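Local atomic coordinates of cadherin-related family member 2 (Homo sapiens, PDB entry 5CZR), a protein that forms calcium-dependent heterophilic complexes with CDHR5 on adjacent microvilli and thereby controls how microvilli pack at the apical membrane of epithelial cells. Residues 31-34 / 35-39; 117-120 / 121-124; 192-196 / 197-201. All blocks are in the same frame, centred on the assembly; numbering follows the deposited sequence.

Contact 1 of 3, residues 31-34 / 35-39; sequences AEDQ and DNDPL. With CA (calcium ion), chain E.
Asp33, Asp35 and Asp37 turn their carboxylates onto one calcium ion from the bend that follows strand 25-32. Asp33 grips the metal with both oxygens, OD1 at 2.6 Å and OD2 at 2.5 Å, whereas Asp35 and Asp37 each give OD2 alone, the latter at only 2.2 Å. The side chains of Asp33 and Asp37 cross obliquely, their carboxylate planes 60° apart. Asp33 can reach inward because its CG is anti to the backbone N (chi1 -171°). A type I turn from Asp33 to Asn36, closed by Asn36 N to Asp33 O at 2.8 Å, folds Asp35 back toward Asp33, and Asp37 follows directly. Asp33 OD1 does double duty: besides the metal it accepts Asp35 N at 2.9 Å, on its anti side and 29° out of the carboxylate plane, and more weakly Asp37 N. Next to this polar cluster, Leu39 slides CD2 alongside Asp33, 3.8 Å from OD2, and sends CD1 toward Ala31, whose CB lies 4.3 Å away; both side chains also touch Val80. Asn2, Val3 and Asp82 complete the sevenfold shell. Asp33-Gln34-Asp35 corresponds to the DXD motif of cadherin repeats, as Asp131 and Asp133 do at the linker, but here at the N-terminal tip of the first repeat. With four carboxylates converging, their mutual repulsion is probably offset by the calcium ion, so the bend is likely to depend on the metal for its shape.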
ATOM      1  N   ALA A  31      20.512 -16.633 -21.947  1.00 38.38           N
ATOM      2  CA  ALA A  31      20.300 -17.801 -22.765  1.00 40.20           C
ATOM      3  C   ALA A  31      21.675 -18.387 -23.057  1.00 41.73           C
ATOM      4  O   ALA A  31      22.686 -17.772 -22.748  1.00 40.26           O
ATOM      5  CB  ALA A  31      19.604 -17.412 -24.054  1.00 38.82           C
ATOM      6  N   GLU A  32      21.696 -19.581 -23.640  1.00 46.91           N
ATOM      7  CA  GLU A  32      22.929 -20.267 -24.030  1.00 47.48           C
ATOM      8  C   GLU A  32      22.762 -20.807 -25.429  1.00 45.92           C
ATOM      9  O   GLU A  32      21.632 -20.995 -25.934  1.00 42.49           O
ATOM     10  CB  GLU A  32      23.246 -21.404 -23.072  1.00 53.66           C
ATOM     11  CG  GLU A  32      22.263 -22.579 -23.157  1.00 62.30           C
ATOM     12  CD  GLU A  32      22.339 -23.549 -21.966  1.00 74.27           C
ATOM     13  OE1 GLU A  32      22.762 -23.136 -20.845  1.00 80.70           O
ATOM     14  OE2 GLU A  32      21.939 -24.733 -22.141  1.00 78.13           O
ATOM     15  N   ASP A  33      23.897 -21.038 -26.074  1.00 44.76           N
ATOM     16  CA  ASP A  33      23.893 -21.488 -27.462  1.00 44.22           C
ATOM     17  C   ASP A  33      24.991 -22.513 -27.647  1.00 48.22           C
ATOM     18  O   ASP A  33      26.170 -22.209 -27.431  1.00 46.99           O
ATOM     19  CB  ASP A  33      24.105 -20.300 -28.409  1.00 40.51           C
ATOM     20  CG  ASP A  33      23.894 -20.675 -29.890  1.00 38.92           C
ATOM     21  OD1 ASP A  33      24.800 -21.294 -30.498  1.00 37.79           O
ATOM     22  OD2 ASP A  33      22.845 -20.302 -30.455  1.00 35.86           O
ATOM     23  N   GLN A  34      24.600 -23.714 -28.063  1.00 51.01           N
ATOM     24  CA  GLN A  34      25.527 -24.857 -28.231  1.00 56.62           C
ATOM     25  C   GLN A  34      26.669 -24.583 -29.239  1.00 52.11           C
ATOM     26  O   GLN A  34      27.713 -25.192 -29.136  1.00 51.93           O
ATOM     27  CB  GLN A  34      24.755 -26.110 -28.690  1.00 65.23           C
ATOM     28  CG  GLN A  34      25.269 -27.449 -28.086  1.00 75.44           C
ATOM     29  CD  GLN A  34      24.723 -27.738 -26.688  1.00 84.14           C
ATOM     30  OE1 GLN A  34      23.893 -26.996 -26.137  1.00 80.88           O
ATOM     31  NE2 GLN A  34      25.193 -28.842 -26.108  1.00 91.83           N
ATOM     32  N   ASP A  35      26.461 -23.684 -30.201  1.00 47.07           N
ATOM     33  CA  ASP A  35      27.520 -23.308 -31.148  1.00 46.01           C
ATOM     34  C   ASP A  35      28.364 -22.167 -30.621  1.00 45.01           C
ATOM     35  O   ASP A  35      29.321 -21.755 -31.259  1.00 41.92           O
ATOM     36  CB  ASP A  35      26.931 -22.889 -32.481  1.00 44.97           C
ATOM     37  CG  ASP A  35      25.874 -23.855 -32.976  1.00 46.86           C
ATOM     38  OD1 ASP A  35      26.197 -25.035 -33.281  1.00 53.99           O
ATOM     39  OD2 ASP A  35      24.712 -23.426 -33.081  1.00 44.97           O
ATOM     40  N   ASN A  36      28.008 -21.639 -29.454  1.00 46.61           N
ATOM     41  CA  ASN A  36      28.699 -20.495 -28.896  1.00 47.64           C
ATOM     42  C   ASN A  36      28.566 -19.216 -29.738  1.00 43.37           C
ATOM     43  O   ASN A  36      29.480 -18.387 -29.788  1.00 42.77           O
ATOM     44  CB  ASN A  36      30.162 -20.884 -28.701  1.00 53.75           C
ATOM     45  CG  ASN A  36      30.698 -20.474 -27.360  1.00 60.70           C
ATOM     46  OD1 ASN A  36      30.187 -20.879 -26.290  1.00 63.89           O
ATOM     47  ND2 ASN A  36      31.746 -19.677 -27.402  1.00 61.96           N
ATOM     48  N   ASP A  37      27.418 -19.059 -30.399  1.00 40.77           N
ATOM     49  CA  ASP A  37      27.160 -17.899 -31.253  1.00 38.60           C
ATOM     50  C   ASP A  37      26.954 -16.662 -30.379  1.00 35.94           C
ATOM     51  O   ASP A  37      26.456 -16.777 -29.277  1.00 32.50           O
ATOM     52  CB  ASP A  37      25.889 -18.101 -32.101  1.00 38.06           C
ATOM     53  CG  ASP A  37      26.075 -19.118 -33.211  1.00 38.89           C
ATOM     54  OD1 ASP A  37      27.116 -19.032 -33.901  1.00 44.43           O
ATOM     55  OD2 ASP A  37      25.180 -19.974 -33.420  1.00 35.45           O
ATOM     56  N   PRO A  38      27.323 -15.477 -30.894  1.00 33.68           N
ATOM     57  CA  PRO A  38      26.912 -14.255 -30.234  1.00 33.10           C
ATOM     58  C   PRO A  38      25.399 -14.142 -30.287  1.00 32.72           C
ATOM     59  O   PRO A  38      24.806 -14.454 -31.319  1.00 30.30           O
ATOM     60  CB  PRO A  38      27.545 -13.166 -31.085  1.00 32.17           C
ATOM     61  CG  PRO A  38      27.649 -13.767 -32.432  1.00 32.94           C
ATOM     62  CD  PRO A  38      28.000 -15.210 -32.172  1.00 33.78           C
ATOM     63  N   LEU A  39      24.802 -13.720 -29.164  1.00 32.77           N
ATOM     64  CA  LEU A  39      23.338 -13.716 -28.970  1.00 31.56           C
ATOM     65  C   LEU A  39      22.850 -12.319 -28.713  1.00 30.79           C
ATOM     66  O   LEU A  39      23.521 -11.538 -28.017  1.00 32.02           O
ATOM     67  CB  LEU A  39      22.958 -14.578 -27.768  1.00 32.02           C
ATOM     68  CG  LEU A  39      23.439 -16.040 -27.839  1.00 33.55           C
ATOM     69  CD1 LEU A  39      22.931 -16.828 -26.641  1.00 34.37           C
ATOM     70  CD2 LEU A  39      22.989 -16.688 -29.149  1.00 33.09           C
TER
HETATM   71 CA    CA E1001      23.493 -21.265 -32.718  1.00 39.83          CA

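Contact 2 of 3, residues 117-120 / 121-124; sequences TLPV and GSVV
The carbonyl of Pro119 takes two donors of Ser122, both from one face of its plane: OG, on the Pro119 CA side, tilted 17° from it, and N, on the Val120 N side, by 28°. Ser122 OG stands 2.6 Å and Ser122 N 3.1 Å from Pro119 O. The hydroxyl also skirts the pyrrolidine ring, 3.7 Å from Pro119 CG. Its place follows from the first torsion: OG sits beside its own backbone N and anti to the carbonyl carbon (chi1 -59°), so that hydroxyl and amide converge on one acceptor. The amide bond closes a type II turn from Pro119 to Ser122, and Gly121 takes the position where a CB would clash with Val120 O. Leu118 lies across Ser122, its CG 3.4 Å from OG, while CD2 reaches on to Val124 CG1 at 3.6 Å, the two aliphatic chains meeting at a slant. Replacing Leu118 with an alanine would probably open a gap beside Ser122 and take from Val124 CG1 its contact with this side of the turn. Gly121 and Ser122 pair through their backbones with Leu168, and Val124 with Ile166, so the turn leads into strand 123-130 at the end of the second cadherin repeat away from the linker. Held by two donors from one residue, Pro119 O is well satisfied; with Leu118 lying against the hydroxyl, the OG bond probably helps stiffen the turn.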
ATOM      1  N   THR A 117     -25.706  11.933  30.244  1.00 37.87           N
ATOM      2  CA  THR A 117     -25.922  10.756  31.102  1.00 39.77           C
ATOM      3  C   THR A 117     -25.703   9.439  30.347  1.00 39.64           C
ATOM      4  O   THR A 117     -26.038   8.376  30.851  1.00 39.84           O
ATOM      5  CB  THR A 117     -27.384  10.707  31.625  1.00 41.69           C
ATOM      6  OG1 THR A 117     -28.281  10.696  30.497  1.00 40.54           O
ATOM      7  CG2 THR A 117     -27.683  11.936  32.523  1.00 42.46           C
ATOM      8  N   LEU A 118     -25.171   9.511  29.133  1.00 38.16           N
ATOM      9  CA  LEU A 118     -24.884   8.327  28.367  1.00 37.36           C
ATOM     10  C   LEU A 118     -23.983   7.454  29.216  1.00 34.79           C
ATOM     11  O   LEU A 118     -22.964   7.917  29.695  1.00 33.88           O
ATOM     12  CB  LEU A 118     -24.214   8.704  27.036  1.00 37.51           C
ATOM     13  CG  LEU A 118     -24.027   7.564  26.053  1.00 39.81           C
ATOM     14  CD1 LEU A 118     -25.366   7.136  25.448  1.00 40.70           C
ATOM     15  CD2 LEU A 118     -23.050   7.955  24.952  1.00 39.55           C
ATOM     16  N   PRO A 119     -24.364   6.188  29.421  1.00 34.82           N
ATOM     17  CA  PRO A 119     -23.509   5.353  30.271  1.00 34.48           C
ATOM     18  C   PRO A 119     -22.110   5.051  29.713  1.00 33.37           C
ATOM     19  O   PRO A 119     -21.929   4.927  28.519  1.00 31.02           O
ATOM     20  CB  PRO A 119     -24.311   4.054  30.449  1.00 34.78           C
ATOM     21  CG  PRO A 119     -25.442   4.124  29.483  1.00 35.57           C
ATOM     22  CD  PRO A 119     -25.677   5.567  29.174  1.00 35.10           C
ATOM     23  N   VAL A 120     -21.160   4.918  30.634  1.00 32.70           N
ATOM     24  CA  VAL A 120     -19.813   4.531  30.333  1.00 32.63           C
ATOM     25  C   VAL A 120     -19.828   3.143  29.689  1.00 33.22           C
ATOM     26  O   VAL A 120     -20.484   2.218  30.171  1.00 32.61           O
ATOM     27  CB  VAL A 120     -18.903   4.541  31.596  1.00 33.29           C
ATOM     28  CG1 VAL A 120     -17.508   4.008  31.303  1.00 33.13           C
ATOM     29  CG2 VAL A 120     -18.812   5.932  32.159  1.00 33.62           C
ATOM     30  N   GLY A 121     -19.107   3.027  28.559  1.00 32.69           N
ATOM     31  CA  GLY A 121     -19.119   1.846  27.751  1.00 32.21           C
ATOM     32  C   GLY A 121     -19.938   2.012  26.486  1.00 33.43           C
ATOM     33  O   GLY A 121     -19.781   1.205  25.543  1.00 32.54           O
ATOM     34  N   SER A 122     -20.745   3.066  26.406  1.00 31.92           N
ATOM     35  CA  SER A 122     -21.549   3.276  25.198  1.00 33.63           C
ATOM     36  C   SER A 122     -20.698   3.527  23.941  1.00 33.78           C
ATOM     37  O   SER A 122     -19.720   4.265  24.012  1.00 33.55           O
ATOM     38  CB  SER A 122     -22.518   4.437  25.348  1.00 31.54           C
ATOM     39  OG  SER A 122     -23.389   4.228  26.421  1.00 32.45           O
ATOM     40  N   VAL A 123     -21.113   2.951  22.800  1.00 32.68           N
ATOM     41  CA  VAL A 123     -20.578   3.362  21.514  1.00 33.53           C
ATOM     42  C   VAL A 123     -21.092   4.757  21.156  1.00 32.00           C
ATOM     43  O   VAL A 123     -22.289   4.990  21.147  1.00 30.38           O
ATOM     44  CB  VAL A 123     -20.940   2.364  20.391  1.00 36.43           C
ATOM     45  CG1 VAL A 123     -20.485   2.878  19.020  1.00 36.16           C
ATOM     46  CG2 VAL A 123     -20.267   1.022  20.651  1.00 38.73           C
ATOM     47  N   VAL A 124     -20.181   5.680  20.842  1.00 31.58           N
ATOM     48  CA  VAL A 124     -20.575   7.066  20.549  1.00 31.41           C
ATOM     49  C   VAL A 124     -20.493   7.401  19.063  1.00 32.08           C
ATOM     50  O   VAL A 124     -21.197   8.263  18.582  1.00 31.71           O
ATOM     51  CB  VAL A 124     -19.886   8.123  21.412  1.00 32.98           C
ATOM     52  CG1 VAL A 124     -20.143   7.884  22.895  1.00 35.23           C
ATOM     53  CG2 VAL A 124     -18.424   8.287  21.160  1.00 32.65           C
TER

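Contact 3 of 3, residues 192-196 / 197-201; sequences GMYHN and TFTIQ
Gly192 pairs with Thr199, and Tyr194 with Thr197, through two bonds each, making the tight part of a short antiparallel hairpin. Gly192 O accepts Thr199 N at 2.8 Å; Tyr194 N reaches Thr197 O at 3.0 Å. That last oxygen also takes Thr199 OG1, at 2.9 Å and from the opposite face of its plane. On the side these threonines share, Tyr194 CB packs 3.6 Å from Thr199 OG1, with Thr199 CG2 at the edge of the ring, and Gln201 NE2 comes obliquely within 3.5 Å of Tyr194 CD2. The other side is looser: Met193, bent at chi2 and chi3, curls its CE to 3.5 Å from Phe198 N, and the exposed Phe198, with CG anti to its backbone N (chi1 -178°), sets ring atoms CD1 and CE1 near Gly192 N. His195 and Asn196, exposed at the type I' turn, add little, although His195 CE1 lies over one face of the Tyr194 ring toward its rim. Gln201 NE2 donates to Asn99 O, close to a linker calcium. The hairpin is inserted in the chain between strands 180-189 and 206-213, its base near the Cys188-Cys202 disulfide, and reaches Asn99 in the linker and Asp19 in the first repeat.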
ATOM      1  N   GLY A 192       5.431  -2.121   6.230  1.00 33.60           N
ATOM      2  CA  GLY A 192       6.042  -3.041   5.283  1.00 32.30           C
ATOM      3  C   GLY A 192       7.108  -2.281   4.507  1.00 33.50           C
ATOM      4  O   GLY A 192       7.305  -1.088   4.750  1.00 33.57           O
ATOM      5  N   MET A 193       7.770  -2.961   3.581  1.00 33.03           N
ATOM      6  CA  MET A 193       8.809  -2.365   2.747  1.00 36.35           C
ATOM      7  C   MET A 193       8.260  -1.354   1.747  1.00 33.19           C
ATOM      8  O   MET A 193       7.251  -1.609   1.091  1.00 31.08           O
ATOM      9  CB  MET A 193       9.546  -3.400   1.898  1.00 40.77           C
ATOM     10  CG  MET A 193      10.726  -4.088   2.553  1.00 50.35           C
ATOM     11  SD  MET A 193      12.190  -3.072   2.781  1.00 63.73           S
ATOM     12  CE  MET A 193      12.393  -3.430   4.523  1.00 63.60           C
ATOM     13  N   TYR A 194       8.936  -0.220   1.656  1.00 30.25           N
ATOM     14  CA  TYR A 194       8.688   0.768   0.621  1.00 30.28           C
ATOM     15  C   TYR A 194       9.974   1.578   0.456  1.00 31.73           C
ATOM     16  O   TYR A 194      10.600   2.000   1.467  1.00 31.01           O
ATOM     17  CB  TYR A 194       7.507   1.683   0.982  1.00 28.46           C
ATOM     18  CG  TYR A 194       7.063   2.663  -0.109  1.00 28.15           C
ATOM     19  CD1 TYR A 194       7.091   2.319  -1.469  1.00 28.04           C
ATOM     20  CD2 TYR A 194       6.574   3.897   0.224  1.00 26.56           C
ATOM     21  CE1 TYR A 194       6.689   3.214  -2.439  1.00 28.67           C
ATOM     22  CE2 TYR A 194       6.150   4.791  -0.739  1.00 26.59           C
ATOM     23  CZ  TYR A 194       6.205   4.447  -2.060  1.00 28.69           C
ATOM     24  OH  TYR A 194       5.787   5.332  -3.016  1.00 28.78           O
ATOM     25  N   HIS A 195      10.398   1.741  -0.810  1.00 32.74           N
ATOM     26  CA  HIS A 195      11.636   2.450  -1.140  1.00 33.21           C
ATOM     27  C   HIS A 195      12.799   1.867  -0.373  1.00 34.03           C
ATOM     28  O   HIS A 195      13.679   2.598   0.123  1.00 36.18           O
ATOM     29  CB  HIS A 195      11.493   3.927  -0.806  1.00 33.38           C
ATOM     30  CG  HIS A 195      10.527   4.648  -1.684  1.00 33.14           C
ATOM     31  ND1 HIS A 195       9.655   5.597  -1.192  1.00 34.04           N
ATOM     32  CD2 HIS A 195      10.340   4.618  -3.024  1.00 32.11           C
ATOM     33  CE1 HIS A 195       8.959   6.116  -2.190  1.00 33.59           C
ATOM     34  NE2 HIS A 195       9.351   5.533  -3.309  1.00 33.36           N
ATOM     35  N   ASN A 196      12.775   0.551  -0.230  1.00 34.46           N
ATOM     36  CA  ASN A 196      13.906  -0.178   0.307  1.00 35.59           C
ATOM     37  C   ASN A 196      14.031  -0.143   1.804  1.00 34.29           C
ATOM     38  O   ASN A 196      15.023  -0.609   2.331  1.00 34.60           O
ATOM     39  CB  ASN A 196      15.224   0.335  -0.315  1.00 38.36           C
ATOM     40  CG  ASN A 196      15.087   0.714  -1.817  1.00 38.48           C
ATOM     41  OD1 ASN A 196      14.534  -0.060  -2.598  1.00 33.64           O
ATOM     42  ND2 ASN A 196      15.548   1.919  -2.197  1.00 38.46           N
ATOM     43  N   THR A 197      13.003   0.336   2.500  1.00 31.59           N
ATOM     44  CA  THR A 197      13.093   0.460   3.945  1.00 30.87           C
ATOM     45  C   THR A 197      11.752   0.169   4.611  1.00 30.76           C
ATOM     46  O   THR A 197      10.679   0.356   3.993  1.00 30.94           O
ATOM     47  CB  THR A 197      13.639   1.855   4.324  1.00 30.31           C
ATOM     48  OG1 THR A 197      14.189   1.808   5.623  1.00 30.25           O
ATOM     49  CG2 THR A 197      12.571   2.922   4.306  1.00 30.28           C
ATOM     50  N   PHE A 198      11.793  -0.288   5.862  1.00 30.78           N
ATOM     51  CA  PHE A 198      10.560  -0.502   6.612  1.00 30.80           C
ATOM     52  C   PHE A 198       9.795   0.837   6.757  1.00 28.97           C
ATOM     53  O   PHE A 198      10.318   1.824   7.213  1.00 27.68           O
ATOM     54  CB  PHE A 198      10.835  -1.163   7.990  1.00 33.26           C
ATOM     55  CG  PHE A 198       9.569  -1.455   8.791  1.00 33.81           C
ATOM     56  CD1 PHE A 198       8.674  -2.434   8.371  1.00 34.89           C
ATOM     57  CD2 PHE A 198       9.255  -0.714   9.920  1.00 35.12           C
ATOM     58  CE1 PHE A 198       7.500  -2.686   9.079  1.00 33.89           C
ATOM     59  CE2 PHE A 198       8.092  -0.963  10.633  1.00 35.39           C
ATOM     60  CZ  PHE A 198       7.194  -1.945  10.193  1.00 32.77           C
ATOM     61  N   THR A 199       8.530   0.836   6.390  1.00 28.33           N
ATOM     62  CA  THR A 199       7.774   2.058   6.210  1.00 27.26           C
ATOM     63  C   THR A 199       6.407   1.888   6.835  1.00 26.78           C
ATOM     64  O   THR A 199       5.705   0.921   6.514  1.00 28.43           O
ATOM     65  CB  THR A 199       7.611   2.328   4.705  1.00 27.38           C
ATOM     66  OG1 THR A 199       8.891   2.619   4.142  1.00 29.64           O
ATOM     67  CG2 THR A 199       6.662   3.505   4.433  1.00 27.55           C
ATOM     68  N   ILE A 200       6.001   2.815   7.680  1.00 26.75           N
ATOM     69  CA  ILE A 200       4.629   2.820   8.200  1.00 28.17           C
ATOM     70  C   ILE A 200       3.885   4.037   7.656  1.00 27.86           C
ATOM     71  O   ILE A 200       4.355   5.177   7.826  1.00 25.89           O
ATOM     72  CB  ILE A 200       4.596   2.852   9.773  1.00 29.54           C
ATOM     73  CG1 ILE A 200       5.046   1.510  10.369  1.00 30.37           C
ATOM     74  CG2 ILE A 200       3.203   3.157  10.301  1.00 29.57           C
ATOM     75  CD1 ILE A 200       5.485   1.609  11.814  1.00 31.87           C
ATOM     76  N   GLN A 201       2.708   3.801   7.060  1.00 27.43           N
ATOM     77  CA  GLN A 201       1.918   4.888   6.456  1.00 27.66           C
ATOM     78  C   GLN A 201       0.759   5.260   7.326  1.00 27.81           C
ATOM     79  O   GLN A 201       0.101   4.382   7.874  1.00 28.23           O
ATOM     80  CB  GLN A 201       1.378   4.503   5.070  1.00 28.49           C
ATOM     81  CG  GLN A 201       2.429   4.013   4.097  1.00 29.70           C
ATOM     82  CD  GLN A 201       3.119   5.154   3.352  1.00 32.35           C
ATOM     83  OE1 GLN A 201       2.971   6.315   3.696  1.00 31.07           O
ATOM     84  NE2 GLN A 201       3.874   4.812   2.315  1.00 34.28           N
TER

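All three contacts are local and lie at the surface, none in the core of a cadherin sandwich. Contact 1 belongs to the first repeat; contacts 2 and 3 share the second but involve different strands, their centres about 39 Å apart. The longest separation, about 77 Å between centres, divides contacts 1 and 2, on opposite sides of the chain's centre. Chemistry follows place: 31-39 is ionic and shaped by calcium at the N-terminal tip, 117-124 is a metal-free turn held by a serine and aliphatic groups, and 192-201 relies on backbone pairing, meeting the calcium-binding linker through backbone groups and a side-chain amide rather than carboxylates.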